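Local coordinates for protein ALDH21) (Physcomitrella patens subsp. patens, PDB 5MZ5) that catalyses the NADP(+)-dependent oxidation of succinic semialdehyde to succinate, as a member of the aldehyde dehydrogenase family, at residues A[171-176]-A[507-512]; A[177-182]-A[501-506]; A[357-362]-A[396-401]; A[347-352]-A[390-395]. All coordinates share one frame; numbering follows the deposited sequence.

Contact 1 of 4, residues A[171-176]-A[507-512]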
loop_
_atom_site.group_PDB
_atom_site.type_symbol
_atom_site.label_atom_id
_atom_site.label_comp_id
_atom_site.label_asym_id
_atom_site.label_seq_id
_atom_site.Cartn_x
_atom_site.Cartn_y
_atom_site.Cartn_z
ATOM N N GLN A 171 12.499 -0.981 15.293
ATOM C CA GLN A 171 11.922 -0.596 14.005
ATOM C C GLN A 171 12.482 -1.586 12.988
ATOM O O GLN A 171 13.487 -2.254 13.249
ATOM C CB GLN A 171 12.267 0.873 13.637
ATOM C CG GLN A 171 13.728 1.088 13.249
ATOM C CD GLN A 171 14.081 2.533 13.074
ATOM O OE1 GLN A 171 13.639 3.188 12.121
ATOM N NE2 GLN A 171 14.963 3.030 13.940
ATOM N N GLY A 172 11.835 -1.679 11.856
ATOM C CA GLY A 172 12.259 -2.597 10.814
ATOM C C GLY A 172 12.155 -2.034 9.426
ATOM O O GLY A 172 11.315 -1.168 9.152
ATOM N N ILE A 173 13.042 -2.495 8.555
ATOM C CA ILE A 173 13.021 -2.191 7.126
ATOM C C ILE A 173 12.779 -3.537 6.452
ATOM O O ILE A 173 13.574 -4.459 6.620
ATOM C CB ILE A 173 14.302 -1.485 6.596
ATOM C CG1 ILE A 173 14.469 -0.086 7.240
ATOM C CG2 ILE A 173 14.265 -1.404 5.037
ATOM C CD1 ILE A 173 15.878 0.463 7.183
ATOM N N VAL A 174 11.657 -3.650 5.739
ATOM C CA VAL A 174 11.273 -4.861 5.018
ATOM C C VAL A 174 11.554 -4.617 3.542
ATOM O O VAL A 174 11.020 -3.678 2.968
ATOM C CB VAL A 174 9.795 -5.258 5.269
ATOM C CG1 VAL A 174 9.466 -6.576 4.578
ATOM C CG2 VAL A 174 9.498 -5.349 6.761
ATOM N N LYS A 175 12.409 -5.444 2.944
ATOM C CA LYS A 175 12.809 -5.314 1.549
ATOM C C LYS A 175 12.669 -6.675 0.869
ATOM O O LYS A 175 12.713 -7.706 1.531
ATOM C CB LYS A 175 14.267 -4.797 1.502
ATOM C CG LYS A 175 14.712 -4.156 0.217
ATOM C CD LYS A 175 15.903 -3.258 0.479
ATOM C CE LYS A 175 17.104 -3.622 -0.353
ATOM N NZ LYS A 175 18.180 -2.606 -0.206
ATOM N N LYS A 176 12.447 -6.668 -0.446
ATOM C CA LYS A 176 12.282 -7.878 -1.253
ATOM C C LYS A 176 13.513 -8.125 -2.099
ATOM O O LYS A 176 14.091 -7.187 -2.648
ATOM C CB LYS A 176 11.005 -7.809 -2.103
ATOM C CG LYS A 176 9.731 -7.925 -1.285
ATOM C CD LYS A 176 8.520 -7.654 -2.141
ATOM C CE LYS A 176 7.253 -7.526 -1.332
ATOM N NZ LYS A 176 6.549 -8.831 -1.217
ATOM N N LEU A 507 15.173 -6.130 8.244
ATOM C CA LEU A 507 16.291 -5.619 9.025
ATOM C C LEU A 507 15.641 -5.092 10.309
ATOM O O LEU A 507 14.916 -4.093 10.269
ATOM C CB LEU A 507 17.059 -4.485 8.280
ATOM C CG LEU A 507 18.279 -3.919 9.002
ATOM C CD1 LEU A 507 19.392 -4.995 9.177
ATOM C CD2 LEU A 507 18.811 -2.654 8.286
ATOM N N VAL A 508 15.809 -5.826 11.412
ATOM C CA VAL A 508 15.258 -5.459 12.716
ATOM C C VAL A 508 16.336 -4.625 13.388
ATOM O O VAL A 508 17.440 -5.095 13.597
ATOM C CB VAL A 508 14.803 -6.685 13.572
ATOM C CG1 VAL A 508 14.293 -6.244 14.948
ATOM C CG2 VAL A 508 13.752 -7.523 12.836
ATOM N N MET A 509 16.019 -3.369 13.665
ATOM C CA MET A 509 16.959 -2.381 14.176
ATOM C C MET A 509 16.656 -1.968 15.603
ATOM O O MET A 509 15.608 -1.384 15.884
ATOM C CB MET A 509 16.957 -1.149 13.243
ATOM C CG MET A 509 17.045 -1.495 11.754
ATOM S SD MET A 509 16.524 -0.107 10.703
ATOM C CE MET A 509 17.946 0.819 10.710
ATOM N N ARG A 510 17.602 -2.247 16.495
ATOM C CA ARG A 510 17.537 -1.939 17.918
ATOM C C ARG A 510 18.253 -0.622 18.244
ATOM O O ARG A 510 19.477 -0.527 18.122
ATOM C CB ARG A 510 18.062 -3.131 18.734
ATOM C CG ARG A 510 18.736 -2.817 20.079
ATOM C CD ARG A 510 17.927 -3.159 21.297
ATOM N NE ARG A 510 17.367 -4.515 21.289
ATOM C CZ ARG A 510 16.228 -4.829 21.897
ATOM N NH1 ARG A 510 15.572 -3.917 22.594
ATOM N NH2 ARG A 510 15.740 -6.055 21.814
ATOM N N ASN A 511 17.469 0.391 18.656
ATOM C CA ASN A 511 17.930 1.738 19.022
ATOM C C ASN A 511 18.876 2.375 17.984
ATOM O O ASN A 511 19.882 2.983 18.349
ATOM C CB ASN A 511 18.558 1.752 20.441
ATOM C CG ASN A 511 17.592 1.329 21.531
ATOM O OD1 ASN A 511 16.483 1.867 21.666
ATOM N ND2 ASN A 511 17.993 0.357 22.325
ATOM N N VAL A 512 18.556 2.220 16.695
ATOM C CA VAL A 512 19.375 2.814 15.630
ATOM C C VAL A 512 19.014 4.318 15.568
ATOM O O VAL A 512 17.840 4.684 15.492
ATOM C CB VAL A 512 19.237 2.059 14.280
ATOM C CG1 VAL A 512 19.891 2.826 13.141
ATOM C CG2 VAL A 512 19.841 0.653 14.382
HETATM O O HOH W 1 15.702 1.323 16.054
HETATM O O HOH W 2 15.652 5.767 14.307
#

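Contact 2 of 4, residues A[177-182]-A[501-506]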
loop_
_atom_site.group_PDB
_atom_site.type_symbol
_atom_site.label_atom_id
_atom_site.label_comp_id
_atom_site.label_asym_id
_atom_site.label_seq_id
_atom_site.Cartn_x
_atom_site.Cartn_y
_atom_site.Cartn_z
ATOM N N PHE A 177 13.939 -9.388 -2.172
ATOM C CA PHE A 177 15.143 -9.786 -2.893
ATOM C C PHE A 177 14.851 -10.843 -3.946
ATOM O O PHE A 177 13.963 -11.661 -3.722
ATOM C CB PHE A 177 16.176 -10.337 -1.881
ATOM C CG PHE A 177 16.767 -9.289 -0.970
ATOM C CD1 PHE A 177 16.067 -8.838 0.150
ATOM C CD2 PHE A 177 18.027 -8.754 -1.224
ATOM C CE1 PHE A 177 16.602 -7.838 0.973
ATOM C CE2 PHE A 177 18.571 -7.771 -0.390
ATOM C CZ PHE A 177 17.865 -7.338 0.718
ATOM N N PRO A 178 15.605 -10.900 -5.075
ATOM C CA PRO A 178 15.380 -11.995 -6.040
ATOM C C PRO A 178 15.471 -13.378 -5.378
ATOM O O PRO A 178 16.382 -13.606 -4.579
ATOM C CB PRO A 178 16.502 -11.804 -7.078
ATOM C CG PRO A 178 16.918 -10.374 -6.944
ATOM C CD PRO A 178 16.718 -10.018 -5.503
ATOM N N ILE A 179 14.512 -14.270 -5.662
ATOM C CA ILE A 179 14.482 -15.645 -5.103
ATOM C C ILE A 179 15.687 -16.473 -5.601
ATOM O O ILE A 179 16.153 -17.362 -4.884
ATOM C CB ILE A 179 13.116 -16.360 -5.375
ATOM C CG1 ILE A 179 12.918 -17.610 -4.457
ATOM C CG2 ILE A 179 12.901 -16.706 -6.888
ATOM C CD1 ILE A 179 11.477 -18.194 -4.493
ATOM N N GLY A 180 16.194 -16.135 -6.794
ATOM C CA GLY A 180 17.318 -16.826 -7.418
ATOM C C GLY A 180 16.947 -17.457 -8.739
ATOM O O GLY A 180 15.925 -17.079 -9.307
ATOM N N PRO A 181 17.724 -18.468 -9.225
ATOM C CA PRO A 181 17.388 -19.122 -10.521
ATOM C C PRO A 181 15.975 -19.714 -10.620
ATOM O O PRO A 181 15.493 -20.394 -9.718
ATOM C CB PRO A 181 18.482 -20.189 -10.681
ATOM C CG PRO A 181 19.637 -19.674 -9.857
ATOM C CD PRO A 181 18.960 -19.045 -8.652
ATOM N N VAL A 182 15.306 -19.403 -11.736
ATOM C CA VAL A 182 13.928 -19.807 -11.992
ATOM C C VAL A 182 13.860 -20.829 -13.119
ATOM O O VAL A 182 14.419 -20.611 -14.194
ATOM C CB VAL A 182 13.000 -18.585 -12.266
ATOM C CG1 VAL A 182 11.555 -19.019 -12.569
ATOM C CG2 VAL A 182 13.028 -17.570 -11.116
ATOM N N MET A 501 8.683 -14.404 -7.309
ATOM C CA MET A 501 10.114 -14.392 -7.637
ATOM C C MET A 501 10.916 -13.525 -6.652
ATOM O O MET A 501 12.103 -13.251 -6.859
ATOM C CB MET A 501 10.312 -13.918 -9.075
ATOM C CG MET A 501 9.853 -14.935 -10.065
ATOM S SD MET A 501 9.749 -14.306 -11.735
ATOM C CE MET A 501 8.797 -15.618 -12.507
ATOM N N LEU A 502 10.254 -13.098 -5.574
ATOM C CA LEU A 502 10.850 -12.245 -4.548
ATOM C C LEU A 502 10.775 -12.877 -3.176
ATOM O O LEU A 502 9.787 -13.519 -2.842
ATOM C CB LEU A 502 10.187 -10.848 -4.534
ATOM C CG LEU A 502 10.557 -9.902 -5.686
ATOM C CD1 LEU A 502 9.552 -8.763 -5.809
ATOM C CD2 LEU A 502 11.959 -9.338 -5.542
ATOM N N GLU A 503 11.836 -12.711 -2.386
ATOM C CA GLU A 503 11.881 -13.187 -1.006
ATOM C C GLU A 503 11.890 -11.991 -0.076
ATOM O O GLU A 503 12.580 -11.007 -0.336
ATOM C CB GLU A 503 13.088 -14.104 -0.739
ATOM C CG GLU A 503 12.830 -15.552 -1.139
ATOM C CD GLU A 503 11.908 -16.367 -0.240
ATOM O OE1 GLU A 503 11.741 -17.572 -0.526
ATOM O OE2 GLU A 503 11.335 -15.812 0.725
ATOM N N THR A 504 11.117 -12.075 0.990
ATOM C CA THR A 504 11.041 -11.029 2.005
ATOM C C THR A 504 12.225 -11.149 2.977
ATOM O O THR A 504 12.525 -12.247 3.441
ATOM C CB THR A 504 9.689 -11.117 2.740
ATOM O OG1 THR A 504 8.658 -10.863 1.789
ATOM C CG2 THR A 504 9.573 -10.100 3.887
ATOM N N LYS A 505 12.870 -10.016 3.286
ATOM C CA LYS A 505 13.939 -9.943 4.289
ATOM C C LYS A 505 13.683 -8.720 5.142
ATOM O O LYS A 505 13.434 -7.637 4.616
ATOM C CB LYS A 505 15.341 -9.883 3.663
ATOM C CG LYS A 505 16.487 -10.164 4.652
ATOM C CD LYS A 505 17.883 -9.926 4.045
ATOM C CE LYS A 505 18.153 -10.723 2.765
ATOM N NZ LYS A 505 19.542 -10.536 2.248
ATOM N N VAL A 506 13.738 -8.889 6.465
ATOM C CA VAL A 506 13.558 -7.752 7.392
ATOM C C VAL A 506 14.880 -7.419 8.106
ATOM O O VAL A 506 15.604 -8.313 8.519
ATOM C CB VAL A 506 12.363 -7.955 8.377
ATOM C CG1 VAL A 506 12.536 -9.224 9.248
ATOM C CG2 VAL A 506 12.111 -6.702 9.247
#

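Contact 3 of 4, residues A[357-362]-A[396-401]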
loop_
_atom_site.group_PDB
_atom_site.type_symbol
_atom_site.label_atom_id
_atom_site.label_comp_id
_atom_site.label_asym_id
_atom_site.label_seq_id
_atom_site.Cartn_x
_atom_site.Cartn_y
_atom_site.Cartn_z
ATOM N N THR A 357 -10.259 -15.361 -41.303
ATOM C CA THR A 357 -10.420 -16.624 -40.573
ATOM C C THR A 357 -10.612 -16.323 -39.087
ATOM O O THR A 357 -9.812 -15.589 -38.481
ATOM C CB THR A 357 -9.246 -17.594 -40.800
ATOM O OG1 THR A 357 -9.265 -18.004 -42.161
ATOM C CG2 THR A 357 -9.348 -18.868 -39.933
ATOM N N TYR A 358 -11.697 -16.879 -38.522
ATOM C CA TYR A 358 -12.005 -16.745 -37.107
ATOM C C TYR A 358 -11.472 -17.961 -36.365
ATOM O O TYR A 358 -10.935 -17.817 -35.278
ATOM C CB TYR A 358 -13.519 -16.624 -36.890
ATOM C CG TYR A 358 -13.870 -16.234 -35.473
ATOM C CD1 TYR A 358 -14.029 -17.203 -34.482
ATOM C CD2 TYR A 358 -13.972 -14.891 -35.099
ATOM C CE1 TYR A 358 -14.287 -16.850 -33.160
ATOM C CE2 TYR A 358 -14.254 -14.527 -33.780
ATOM C CZ TYR A 358 -14.417 -15.512 -32.816
ATOM O OH TYR A 358 -14.685 -15.165 -31.510
ATOM N N LEU A 359 -11.642 -19.161 -36.947
ATOM C CA LEU A 359 -11.281 -20.431 -36.340
ATOM C C LEU A 359 -10.256 -21.195 -37.177
ATOM O O LEU A 359 -10.543 -21.592 -38.300
ATOM C CB LEU A 359 -12.581 -21.258 -36.092
ATOM C CG LEU A 359 -12.450 -22.715 -35.594
ATOM C CD1 LEU A 359 -11.793 -22.795 -34.230
ATOM C CD2 LEU A 359 -13.799 -23.377 -35.496
ATOM N N GLY A 360 -9.073 -21.388 -36.606
ATOM C CA GLY A 360 -8.005 -22.158 -37.229
ATOM C C GLY A 360 -8.078 -23.636 -36.851
ATOM O O GLY A 360 -9.050 -24.079 -36.217
ATOM N N PRO A 361 -7.068 -24.457 -37.214
ATOM C CA PRO A 361 -7.143 -25.883 -36.838
ATOM C C PRO A 361 -6.756 -26.109 -35.378
ATOM O O PRO A 361 -6.240 -25.196 -34.728
ATOM C CB PRO A 361 -6.150 -26.544 -37.784
ATOM C CG PRO A 361 -5.125 -25.469 -38.063
ATOM C CD PRO A 361 -5.834 -24.152 -37.974
ATOM N N MET A 362 -6.978 -27.325 -34.865
ATOM C CA MET A 362 -6.532 -27.667 -33.518
ATOM C C MET A 362 -5.011 -27.933 -33.617
ATOM O O MET A 362 -4.486 -28.060 -34.735
ATOM C CB MET A 362 -7.328 -28.858 -32.927
ATOM C CG MET A 362 -8.825 -28.569 -32.720
ATOM S SD MET A 362 -9.235 -27.330 -31.439
ATOM C CE MET A 362 -9.430 -25.815 -32.462
ATOM N N ILE A 396 -12.087 -28.808 -36.121
ATOM C CA ILE A 396 -13.314 -29.148 -35.404
ATOM C C ILE A 396 -14.237 -27.977 -35.646
ATOM O O ILE A 396 -13.864 -26.828 -35.379
ATOM C CB ILE A 396 -13.096 -29.412 -33.868
ATOM C CG1 ILE A 396 -12.388 -30.758 -33.609
ATOM C CG2 ILE A 396 -14.419 -29.355 -33.074
ATOM C CD1 ILE A 396 -13.312 -32.079 -33.831
ATOM N N GLU A 397 -15.439 -28.260 -36.146
ATOM C CA GLU A 397 -16.463 -27.239 -36.375
ATOM C C GLU A 397 -16.850 -26.578 -35.039
ATOM O O GLU A 397 -16.866 -27.272 -34.011
ATOM C CB GLU A 397 -17.712 -27.872 -36.989
ATOM C CG GLU A 397 -17.577 -28.165 -38.463
ATOM C CD GLU A 397 -18.769 -28.870 -39.080
ATOM O OE1 GLU A 397 -18.891 -28.826 -40.324
ATOM O OE2 GLU A 397 -19.574 -29.474 -38.333
ATOM N N PRO A 398 -17.149 -25.255 -35.011
ATOM C CA PRO A 398 -17.616 -24.651 -33.738
ATOM C C PRO A 398 -18.927 -25.357 -33.347
ATOM O O PRO A 398 -19.843 -25.498 -34.163
ATOM C CB PRO A 398 -17.775 -23.163 -34.068
ATOM C CG PRO A 398 -17.858 -23.092 -35.538
ATOM C CD PRO A 398 -17.209 -24.299 -36.138
ATOM N N THR A 399 -18.930 -25.945 -32.150
ATOM C CA THR A 399 -19.999 -26.801 -31.656
ATOM C C THR A 399 -20.717 -26.227 -30.450
ATOM O O THR A 399 -20.086 -25.632 -29.585
ATOM C CB THR A 399 -19.388 -28.183 -31.320
ATOM O OG1 THR A 399 -18.620 -28.658 -32.425
ATOM C CG2 THR A 399 -20.422 -29.223 -30.925
ATOM N N VAL A 400 -22.039 -26.461 -30.385
ATOM C CA VAL A 400 -22.928 -26.120 -29.266
ATOM C C VAL A 400 -23.780 -27.354 -28.949
ATOM O O VAL A 400 -24.441 -27.887 -29.827
ATOM C CB VAL A 400 -23.806 -24.847 -29.462
ATOM C CG1 VAL A 400 -24.554 -24.497 -28.171
ATOM C CG2 VAL A 400 -22.964 -23.659 -29.924
ATOM N N ILE A 401 -23.721 -27.819 -27.703
ATOM C CA ILE A 401 -24.480 -28.981 -27.238
ATOM C C ILE A 401 -25.307 -28.567 -26.024
ATOM O O ILE A 401 -24.786 -27.969 -25.084
ATOM C CB ILE A 401 -23.630 -30.258 -26.953
ATOM C CG1 ILE A 401 -22.334 -30.327 -27.809
ATOM C CG2 ILE A 401 -24.501 -31.522 -27.114
ATOM C CD1 ILE A 401 -21.302 -31.384 -27.374
HETATM O O HOH W 3 -11.027 -26.165 -35.494
#

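Contact 4 of 4, residues A[347-352]-A[390-395]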
loop_
_atom_site.group_PDB
_atom_site.type_symbol
_atom_site.label_atom_id
_atom_site.label_comp_id
_atom_site.label_asym_id
_atom_site.label_seq_id
_atom_site.Cartn_x
_atom_site.Cartn_y
_atom_site.Cartn_z
ATOM N N LEU A 347 -19.233 -18.205 -38.241
ATOM C CA LEU A 347 -17.802 -18.201 -37.938
ATOM C C LEU A 347 -16.973 -18.850 -39.033
ATOM O O LEU A 347 -17.225 -19.995 -39.389
ATOM C CB LEU A 347 -17.490 -18.812 -36.559
ATOM C CG LEU A 347 -18.073 -18.111 -35.314
ATOM C CD1 LEU A 347 -17.781 -18.917 -34.048
ATOM C CD2 LEU A 347 -17.572 -16.670 -35.185
ATOM N N LYS A 348 -16.013 -18.100 -39.598
ATOM C CA LYS A 348 -15.160 -18.596 -40.678
ATOM C C LYS A 348 -14.075 -19.494 -40.132
ATOM O O LYS A 348 -13.254 -19.068 -39.322
ATOM C CB LYS A 348 -14.544 -17.460 -41.502
ATOM C CG LYS A 348 -15.561 -16.662 -42.262
ATOM C CD LYS A 348 -14.932 -15.533 -43.003
ATOM C CE LYS A 348 -15.968 -14.898 -43.882
ATOM N NZ LYS A 348 -15.425 -13.732 -44.630
ATOM N N MET A 349 -14.087 -20.744 -40.587
ATOM C CA MET A 349 -13.132 -21.777 -40.234
ATOM C C MET A 349 -12.286 -22.067 -41.471
ATOM O O MET A 349 -12.824 -22.286 -42.560
ATOM C CB MET A 349 -13.864 -23.044 -39.764
ATOM C CG MET A 349 -12.947 -24.075 -39.154
ATOM S SD MET A 349 -13.776 -25.582 -38.603
ATOM C CE MET A 349 -14.081 -26.384 -40.154
ATOM N N GLY A 350 -10.971 -22.044 -41.303
ATOM C CA GLY A 350 -10.063 -22.321 -42.404
ATOM C C GLY A 350 -8.625 -21.954 -42.148
ATOM O O GLY A 350 -8.153 -21.996 -41.008
ATOM N N ASN A 351 -7.929 -21.611 -43.237
ATOM C CA ASN A 351 -6.530 -21.203 -43.274
ATOM C C ASN A 351 -6.270 -20.059 -42.265
ATOM O O ASN A 351 -6.781 -18.955 -42.462
ATOM C CB ASN A 351 -6.149 -20.790 -44.703
ATOM C CG ASN A 351 -4.704 -20.407 -44.899
ATOM O OD1 ASN A 351 -3.911 -20.314 -43.960
ATOM N ND2 ASN A 351 -4.337 -20.186 -46.149
ATOM N N PRO A 352 -5.482 -20.315 -41.185
ATOM C CA PRO A 352 -5.259 -19.266 -40.172
ATOM C C PRO A 352 -4.495 -18.047 -40.700
ATOM O O PRO A 352 -4.547 -16.989 -40.076
ATOM C CB PRO A 352 -4.527 -20.013 -39.050
ATOM C CG PRO A 352 -3.829 -21.130 -39.752
ATOM C CD PRO A 352 -4.806 -21.570 -40.798
ATOM N N ASN A 390 -18.502 -31.887 -36.234
ATOM C CA ASN A 390 -17.780 -32.657 -37.249
ATOM C C ASN A 390 -16.295 -32.307 -37.307
ATOM O O ASN A 390 -15.908 -31.152 -37.068
ATOM C CB ASN A 390 -18.418 -32.529 -38.633
ATOM C CG ASN A 390 -19.862 -32.995 -38.710
ATOM O OD1 ASN A 390 -20.748 -32.259 -39.132
ATOM N ND2 ASN A 390 -20.135 -34.226 -38.334
ATOM N N ARG A 391 -15.470 -33.324 -37.602
ATOM C CA ARG A 391 -14.022 -33.195 -37.719
ATOM C C ARG A 391 -13.608 -33.322 -39.187
ATOM O O ARG A 391 -14.149 -34.147 -39.926
ATOM C CB ARG A 391 -13.309 -34.241 -36.844
ATOM C CG ARG A 391 -11.811 -34.020 -36.667
ATOM C CD ARG A 391 -11.146 -35.288 -36.182
ATOM N NE ARG A 391 -10.311 -35.886 -37.224
ATOM C CZ ARG A 391 -10.427 -37.131 -37.664
ATOM N NH1 ARG A 391 -11.340 -37.942 -37.149
ATOM N NH2 ARG A 391 -9.623 -37.581 -38.612
ATOM N N LYS A 392 -12.647 -32.495 -39.596
ATOM C CA LYS A 392 -12.061 -32.456 -40.931
ATOM C C LYS A 392 -10.553 -32.290 -40.654
ATOM O O LYS A 392 -10.086 -31.161 -40.464
ATOM C CB LYS A 392 -12.650 -31.257 -41.697
ATOM C CG LYS A 392 -12.563 -31.322 -43.224
ATOM C CD LYS A 392 -12.805 -29.929 -43.866
ATOM C CE LYS A 392 -11.610 -28.986 -43.736
ATOM N NZ LYS A 392 -11.983 -27.552 -43.903
ATOM N N GLY A 393 -9.842 -33.423 -40.535
ATOM C CA GLY A 393 -8.423 -33.456 -40.194
ATOM C C GLY A 393 -8.196 -32.936 -38.784
ATOM O O GLY A 393 -8.695 -33.524 -37.826
ATOM N N ALA A 394 -7.476 -31.806 -38.648
ATOM C CA ALA A 394 -7.211 -31.172 -37.353
ATOM C C ALA A 394 -8.287 -30.115 -37.011
ATOM O O ALA A 394 -8.294 -29.576 -35.902
ATOM C CB ALA A 394 -5.817 -30.552 -37.336
ATOM N N PHE A 395 -9.212 -29.852 -37.952
ATOM C CA PHE A 395 -10.306 -28.903 -37.779
ATOM C C PHE A 395 -11.527 -29.530 -37.100
ATOM O O PHE A 395 -11.944 -30.632 -37.453
ATOM C CB PHE A 395 -10.734 -28.310 -39.133
ATOM C CG PHE A 395 -9.791 -27.275 -39.697
ATOM C CD1 PHE A 395 -9.916 -25.934 -39.350
ATOM C CD2 PHE A 395 -8.796 -27.634 -40.600
ATOM C CE1 PHE A 395 -9.058 -24.970 -39.894
ATOM C CE2 PHE A 395 -7.934 -26.663 -41.142
ATOM C CZ PHE A 395 -8.068 -25.341 -40.777
#

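Contact 1 of 4, residues A[171-176]-A[507-512]
Met-509 lies beside Gln-171 and Ile-173 of the neighbouring strand, and its side chain touches both. Its CB sits 3.6 Å from Gln-171 O and 3.9 Å from Gln-171 CG. CG stays close to the same carbonyl. Because chi1 (-47°) sets CG opposite the carbonyl carbon, the chain runs on over the sheet, and SD comes to 3.6 Å from Ile-173 CD1. Here chi3 (81°) bends the chain, leaving CE 4.1 Å from Ile-173 CD1, so the isoleucine methyl faces both sulfur and terminal methyl.

Underneath, the strands are antiparallel. Gln-171 with Met-509 and Ile-173 with Leu-507 are hydrogen-bonded pairs, each joined by two backbone bonds. In the first pair Met-509 N lies 2.8 Å from Gln-171 O. In the non-hydrogen-bonded pair between them Gly-172 faces Val-508, and Gly-172 CA reaches Leu-507 O at 3.1 Å in a CA-H...O contact.

At the far end, Gln-171 NE2 gives its hydrogens to two waters. One, 2.8 Å from Gln-171 NE2, also bonds Met-509 O and Val-512 N; the other donates to Val-512 O at 2.7 Å. Gln-171 OE1 is taken by His-158.

These strands belong to the arm through which aldehyde dehydrogenases oligomerise. Residues 507-509 pair with a parallel strand of the second subunit, Ile-173 packs on its counterpart in the third, and Phe-455 of the fourth covers Met-509. The chemistry is thus divided: backbone bonds fix the strand register, the face carrying Ile-173, Leu-507 and Met-509 packs against other subunits, and two waters link the Gln-171 amide to the loop backbone at Val-512.

Contact 2 of 4, residues A[177-182]-A[501-506]
The ring of Phe-177 lies under the side chain of Lys-505, and this is a tight end of the contact. Lys-505 CB approaches the ring rim at 3.6 Å from Phe-177 CE1. The bend at chi3 (-56°) then folds the chain back over the ring face, where CE makes a CH-pi contact. NZ ends 3.9 Å from the centroid of the Phe-177 ring, 12° off the ring normal, a cation-pi contact. The ammonium group is also bonded to Met-461 O and Phe-458 O of the second subunit, which probably hold it in place over the ring.

Phe-177 and Glu-503 form an antiparallel hydrogen-bonded pair, with both donors in the plane of the carbonyl they meet; Glu-503 N to Phe-177 O is 2.7 Å. Leu-502 CD2 presses on that same carbonyl, 3.6 Å from Phe-177 O. Strands 170-178 and 502-510 are the oligomerisation arm of the aldehyde dehydrogenase fold, and here the first leaves the arm to enter the nucleotide-binding domain at strand 182-185.

Past Pro-178 the pairing fades. Ile-179 N still bonds Met-501 O at 2.9 Å, but it stands 47° out of the carbonyl plane, and Ile-179 CG2 is close too, 3.5 Å from Met-501 O. On the partly exposed side Ile-179 CG1 lies 3.9 Å from Glu-503 CG. The glutamate chain bends at chi2, keeping OE1 beside the isoleucine while OE2 makes a salt bridge with Arg-491 of the second subunit. Only the Val-182 pair is looser, its CG2 4.3 Å from Met-501 CG; Met-501 also packs on Pro-201 and Ala-202 of helix 193-205 and on Leu-260.

Contact 3 of 4, residues A[357-362]-A[396-401]
Leu-359 sets a single methyl, CD2, against the bend of the opposite segment. That methyl is 3.6 Å from Pro-398 CD and 3.5 Å from Ile-396 O, so it touches the CD corner of the proline ring and a backbone carbonyl together. The torsions explain the reach: CG is anti to the backbone N (chi1 173°), carrying the branched end straight out of the loop, and chi2 directs CD2 to the proline. Met-349 packs on the same leucine.

A second, lighter touch is made by Met-362, whose CG lies 4.3 Å from Ile-396 CG1. The methionine chain turns at both chi1 and chi2 (-64° and -67°), and Gln-318, Pro-418 and Ile-371 of helix 365-380 also pack against it. The isoleucine end leads away from the loop, onto Ala-368, Ile-371 and Glu-372 of that helix.

All this belongs to the catalytic domain, the part of the aldehyde dehydrogenase fold that carries Cys-320. Strand 395-402 lies in its sheet, parallel to 419-425, and is interrupted close to Pro-398. Thr-399 OG1 reaches back over the break to donate to Glu-397 O, 2.7 Å, from above the plane of that carbonyl.

Polar atoms between the two segments are joined by one water. It donates to Gly-360 O at 3.0 Å and accepts from Ile-396 N at 2.9 Å. The loop also runs near the active site: the side chain of Met-362 is about 7 Å from that of Trp-188, which binds NADP(+), and that of Leu-359 is about 9 Å from that of Tyr-314, which binds succinate.

Contact 4 of 4, residues A[347-352]-A[390-395]
Met-349 and Phe-395 run past each other in opposite directions, each side chain pointing into the other's segment. The methionine CG meets the ring obliquely, 3.6 Å from Phe-395 CD1. Further out, SD lies 5.2 Å from the centroid of the Phe-395 ring and 68° off the ring normal, a Met-aromatic contact of oblique kind. The bend at chi3 (75°) returns CE toward the root of the phenylalanine, 4.0 Å from Phe-395 CB. CG is carried toward the ring because it lies anti to the methionine's own N (chi1 -170°).

The tip of the ring meets backbone instead. Gly-350 O lies at the edge, in the plane of the ring, 3.3 Å from Phe-395 CE1, so the partly positive ring hydrogens probably face the carbonyl oxygen. Tyr-62 also packs on this ring.

Phe-395 itself closes a type II' beta turn that begins at Lys-392, and the antiparallel strands 391-392 and 395-402 of the catalytic domain form a tight hairpin around it. Two backbone bonds between Lys-392 and Phe-395 hold it, one of them from Phe-395 N to Lys-392 O at 3.0 Å. Gly-393 takes the positive phi of the first corner.

On the far side of the turn Arg-391 NE donates to Gly-393 O, 2.9 Å away, the oxygen lying in the guanidinium plane and offering a lone pair. The same guanidinium makes a salt bridge from NH1 to Glu-372 of helix 365-380, while the exposed Lys-392 brushes only the outer end of Met-349.

From the N terminus the chain first passes 171-176 and then 177-182, the end of the same strand and the turn that follows it, whose partners come only near the C terminus. Contact 1 therefore closes the widest loop, with contact 2 just within it; their centres are 18 Å apart, and together they tie the oligomerisation arm to its root beside the nucleotide-binding domain. Contacts 3 and 4 both fall inside that long excursion, in the catalytic domain on the opposite side of the chain's centre. Their segments alternate, 347-352, 357-362, 390-395, 396-401, so the two loops cross. With centres 6 Å apart, they join one loop ahead of helix 365-380 to the hairpin and strand beyond it.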